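Local structure of methyltransferase (Thermus thermophilus, 1WS6) at residues 31-39 and 138-146. The protein probably transfers a methyl group from S-adenosylmethionine to a substrate not yet identified. Sequence-based numbering, arbitrary orientation.
Sequences LFDYLRLRY and EAGGLYVLQ
Leu142 points from strand 141-146 toward helix 31-38, passes Tyr39 OH and ends between Tyr34 and Arg38. Leu142 CB lies 4.0 Å from Tyr39 OH. Leu142 CG comes closer, 3.5 Å from Tyr39 OH. From there the branches part. Leu142 CD1 reaches the edge of the Tyr34 ring, near its plane, 3.8 Å from Tyr34 CE2. It also touches Leu35 CD1 and the edge of the Tyr39 ring at CE2. Leu142 CD2 sits over one face of the Arg38 guanidinium, 4.2 Å from Arg38 NH1.

The helix runs nearly antiparallel to the strand, at 168°, and packs on one face of the central seven-stranded sheet. On the opposite face of this strand, Tyr143 and Leu145 pack on helix 126-134. This is the alpha-beta-alpha sandwich of Rossmann-like methyltransferases, with strand order 3-2-1-4-5-7-6. Further along, Leu31 CD1 meets Val144 CG1, and both residues also touch Phe115.

At the other end the contact is polar. Tyr39 OH donates to Gly140 O at 2.7 Å, in the carbonyl plane and on a lone pair. Gly140 and Gly141 form a G1 beta bulge opposite Val171. Arg38 has CG anti to its backbone N (chi1 175°) and an extended chain, which carries the guanidinium over Leu142. Arg38 NH1 donates to Tyr34 OH at 2.8 Å, almost straight at 171°. Arg38 NH2 forms a salt bridge with Glu170 on the neighbouring strand 164-170.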
loop_
_atom_site.group_PDB
_atom_site.type_symbol
_atom_site.label_atom_id
_atom_site.label_comp_id
_atom_site.label_asym_id
_atom_site.label_seq_id
_atom_site.Cartn_x
_atom_site.Cartn_y
_atom_site.Cartn_z
ATOM N N LEU A 31 -6.186 5.275 7.931
ATOM C CA LEU A 31 -4.791 4.875 7.868
ATOM C C LEU A 31 -3.862 6.083 7.756
ATOM O O LEU A 31 -2.886 6.192 8.497
ATOM C CB LEU A 31 -4.537 3.937 6.681
ATOM C CG LEU A 31 -3.038 3.622 6.570
ATOM C CD1 LEU A 31 -2.567 2.980 7.867
ATOM C CD2 LEU A 31 -2.756 2.722 5.393
ATOM N N PHE A 32 -4.166 6.994 6.840
ATOM C CA PHE A 32 -3.315 8.157 6.664
ATOM C C PHE A 32 -3.421 9.224 7.749
ATOM O O PHE A 32 -2.447 9.939 7.997
ATOM C CB PHE A 32 -3.518 8.725 5.255
ATOM C CG PHE A 32 -2.886 7.866 4.185
ATOM C CD1 PHE A 32 -1.512 7.888 3.987
ATOM C CD2 PHE A 32 -3.638 6.951 3.473
ATOM C CE1 PHE A 32 -0.899 7.010 3.107
ATOM C CE2 PHE A 32 -3.027 6.069 2.588
ATOM C CZ PHE A 32 -1.651 6.101 2.408
ATOM N N ASP A 33 -4.573 9.335 8.411
ATOM C CA ASP A 33 -4.697 10.308 9.495
ATOM C C ASP A 33 -3.650 9.887 10.512
ATOM O O ASP A 33 -2.955 10.713 11.096
ATOM C CB ASP A 33 -6.058 10.243 10.191
ATOM C CG ASP A 33 -7.167 10.908 9.408
ATOM O OD1 ASP A 33 -6.884 11.711 8.492
ATOM O OD2 ASP A 33 -8.338 10.626 9.741
ATOM N N TYR A 34 -3.552 8.578 10.711
ATOM C CA TYR A 34 -2.603 8.001 11.649
ATOM C C TYR A 34 -1.165 8.148 11.167
ATOM O O TYR A 34 -0.291 8.574 11.912
ATOM C CB TYR A 34 -2.910 6.520 11.845
ATOM C CG TYR A 34 -1.926 5.822 12.747
ATOM C CD1 TYR A 34 -1.903 6.083 14.114
ATOM C CD2 TYR A 34 -0.994 4.929 12.233
ATOM C CE1 TYR A 34 -0.983 5.477 14.942
ATOM C CE2 TYR A 34 -0.068 4.319 13.056
ATOM C CZ TYR A 34 -0.067 4.599 14.408
ATOM O OH TYR A 34 0.863 4.009 15.233
ATOM N N LEU A 35 -0.928 7.792 9.909
ATOM C CA LEU A 35 0.402 7.855 9.327
ATOM C C LEU A 35 1.055 9.227 9.326
ATOM O O LEU A 35 2.249 9.335 9.589
ATOM C CB LEU A 35 0.375 7.296 7.904
ATOM C CG LEU A 35 0.840 5.847 7.741
ATOM C CD1 LEU A 35 0.565 5.050 9.003
ATOM C CD2 LEU A 35 0.136 5.237 6.542
ATOM N N ARG A 36 0.306 10.280 9.023
ATOM C CA ARG A 36 0.931 11.597 9.025
ATOM C C ARG A 36 1.134 12.050 10.475
ATOM O O ARG A 36 2.028 12.835 10.780
ATOM C CB ARG A 36 0.093 12.606 8.228
ATOM C CG ARG A 36 -1.134 13.157 8.923
ATOM C CD ARG A 36 -1.815 14.210 8.031
ATOM N NE ARG A 36 -2.458 13.596 6.875
ATOM C CZ ARG A 36 -3.681 13.076 6.898
ATOM N NH1 ARG A 36 -4.391 13.111 8.016
ATOM N NH2 ARG A 36 -4.188 12.501 5.818
ATOM N N LEU A 37 0.315 11.520 11.375
ATOM C CA LEU A 37 0.430 11.851 12.786
ATOM C C LEU A 37 1.661 11.146 13.368
ATOM O O LEU A 37 2.405 11.723 14.166
ATOM C CB LEU A 37 -0.831 11.403 13.531
ATOM C CG LEU A 37 -1.013 11.788 15.001
ATOM C CD1 LEU A 37 -0.024 11.038 15.887
ATOM C CD2 LEU A 37 -0.832 13.287 15.143
ATOM N N ARG A 38 1.881 9.899 12.953
ATOM C CA ARG A 38 3.005 9.126 13.458
ATOM C C ARG A 38 4.322 9.355 12.730
ATOM O O ARG A 38 5.390 9.151 13.300
ATOM C CB ARG A 38 2.665 7.632 13.447
ATOM C CG ARG A 38 3.832 6.739 13.852
ATOM C CD ARG A 38 3.388 5.359 14.334
ATOM N NE ARG A 38 4.550 4.523 14.629
ATOM C CZ ARG A 38 4.506 3.351 15.251
ATOM N NH1 ARG A 38 3.350 2.850 15.657
ATOM N NH2 ARG A 38 5.625 2.679 15.469
ATOM N N TYR A 39 4.245 9.788 11.478
ATOM C CA TYR A 39 5.436 10.024 10.668
ATOM C C TYR A 39 5.379 11.380 9.994
ATOM O O TYR A 39 5.192 11.481 8.781
ATOM C CB TYR A 39 5.563 8.939 9.609
ATOM C CG TYR A 39 5.731 7.567 10.190
ATOM C CD1 TYR A 39 6.894 7.217 10.869
ATOM C CD2 TYR A 39 4.731 6.618 10.067
ATOM C CE1 TYR A 39 7.059 5.951 11.411
ATOM C CE2 TYR A 39 4.883 5.345 10.604
ATOM C CZ TYR A 39 6.051 5.018 11.276
ATOM O OH TYR A 39 6.200 3.758 11.810
ATOM N N GLU A 138 12.584 -0.230 7.877
ATOM C CA GLU A 138 13.589 0.240 8.819
ATOM C C GLU A 138 13.057 0.244 10.246
ATOM O O GLU A 138 11.843 0.256 10.467
ATOM C CB GLU A 138 13.989 1.663 8.450
ATOM C CG GLU A 138 12.919 2.671 8.801
ATOM C CD GLU A 138 13.153 4.034 8.185
ATOM O OE1 GLU A 138 12.391 4.966 8.530
ATOM O OE2 GLU A 138 14.082 4.172 7.356
ATOM N N ALA A 139 13.969 0.237 11.213
ATOM C CA ALA A 139 13.575 0.277 12.616
ATOM C C ALA A 139 12.687 1.500 12.803
ATOM O O ALA A 139 12.968 2.570 12.260
ATOM C CB ALA A 139 14.798 0.387 13.505
ATOM N N GLY A 140 11.613 1.340 13.564
ATOM C CA GLY A 140 10.712 2.454 13.786
ATOM C C GLY A 140 9.571 2.519 12.782
ATOM O O GLY A 140 8.607 3.246 12.990
ATOM N N GLY A 141 9.674 1.749 11.704
ATOM C CA GLY A 141 8.635 1.754 10.689
ATOM C C GLY A 141 7.464 0.829 10.957
ATOM O O GLY A 141 7.349 0.245 12.035
ATOM N N LEU A 142 6.602 0.688 9.953
ATOM C CA LEU A 142 5.412 -0.148 10.050
ATOM C C LEU A 142 5.119 -1.044 8.865
ATOM O O LEU A 142 5.425 -0.706 7.724
ATOM C CB LEU A 142 4.167 0.710 10.229
ATOM C CG LEU A 142 3.747 1.218 11.593
ATOM C CD1 LEU A 142 2.468 2.021 11.426
ATOM C CD2 LEU A 142 3.541 0.039 12.542
ATOM N N TYR A 143 4.515 -2.192 9.168
ATOM C CA TYR A 143 4.040 -3.141 8.169
ATOM C C TYR A 143 2.540 -3.060 8.412
ATOM O O TYR A 143 2.074 -3.289 9.531
ATOM C CB TYR A 143 4.492 -4.584 8.434
ATOM C CG TYR A 143 5.923 -4.897 8.057
ATOM C CD1 TYR A 143 6.933 -4.877 9.013
ATOM C CD2 TYR A 143 6.265 -5.208 6.745
ATOM C CE1 TYR A 143 8.239 -5.157 8.675
ATOM C CE2 TYR A 143 7.578 -5.490 6.393
ATOM C CZ TYR A 143 8.558 -5.460 7.365
ATOM O OH TYR A 143 9.864 -5.710 7.032
ATOM N N VAL A 144 1.785 -2.698 7.388
ATOM C CA VAL A 144 0.346 -2.603 7.529
ATOM C C VAL A 144 -0.283 -3.620 6.600
ATOM O O VAL A 144 -0.029 -3.615 5.396
ATOM C CB VAL A 144 -0.166 -1.208 7.159
ATOM C CG1 VAL A 144 -1.683 -1.170 7.298
ATOM C CG2 VAL A 144 0.497 -0.159 8.051
ATOM N N LEU A 145 -1.117 -4.482 7.160
ATOM C CA LEU A 145 -1.752 -5.524 6.376
ATOM C C LEU A 145 -3.275 -5.352 6.361
ATOM O O LEU A 145 -3.892 -5.238 7.418
ATOM C CB LEU A 145 -1.358 -6.879 6.982
ATOM C CG LEU A 145 0.103 -6.903 7.501
ATOM C CD1 LEU A 145 0.387 -8.163 8.318
ATOM C CD2 LEU A 145 1.064 -6.815 6.327
ATOM N N GLN A 146 -3.879 -5.291 5.173
ATOM C CA GLN A 146 -5.336 -5.164 5.083
ATOM C C GLN A 146 -5.879 -6.539 4.740
ATOM O O GLN A 146 -5.304 -7.246 3.925
ATOM C CB GLN A 146 -5.765 -4.166 4.004
ATOM C CG GLN A 146 -7.286 -4.078 3.864
ATOM C CD GLN A 146 -7.748 -3.180 2.721
ATOM O OE1 GLN A 146 -8.618 -3.561 1.930
ATOM N NE2 GLN A 146 -7.182 -1.976 2.640
HETATM O O HOH W 1 7.728 5.467 15.266
#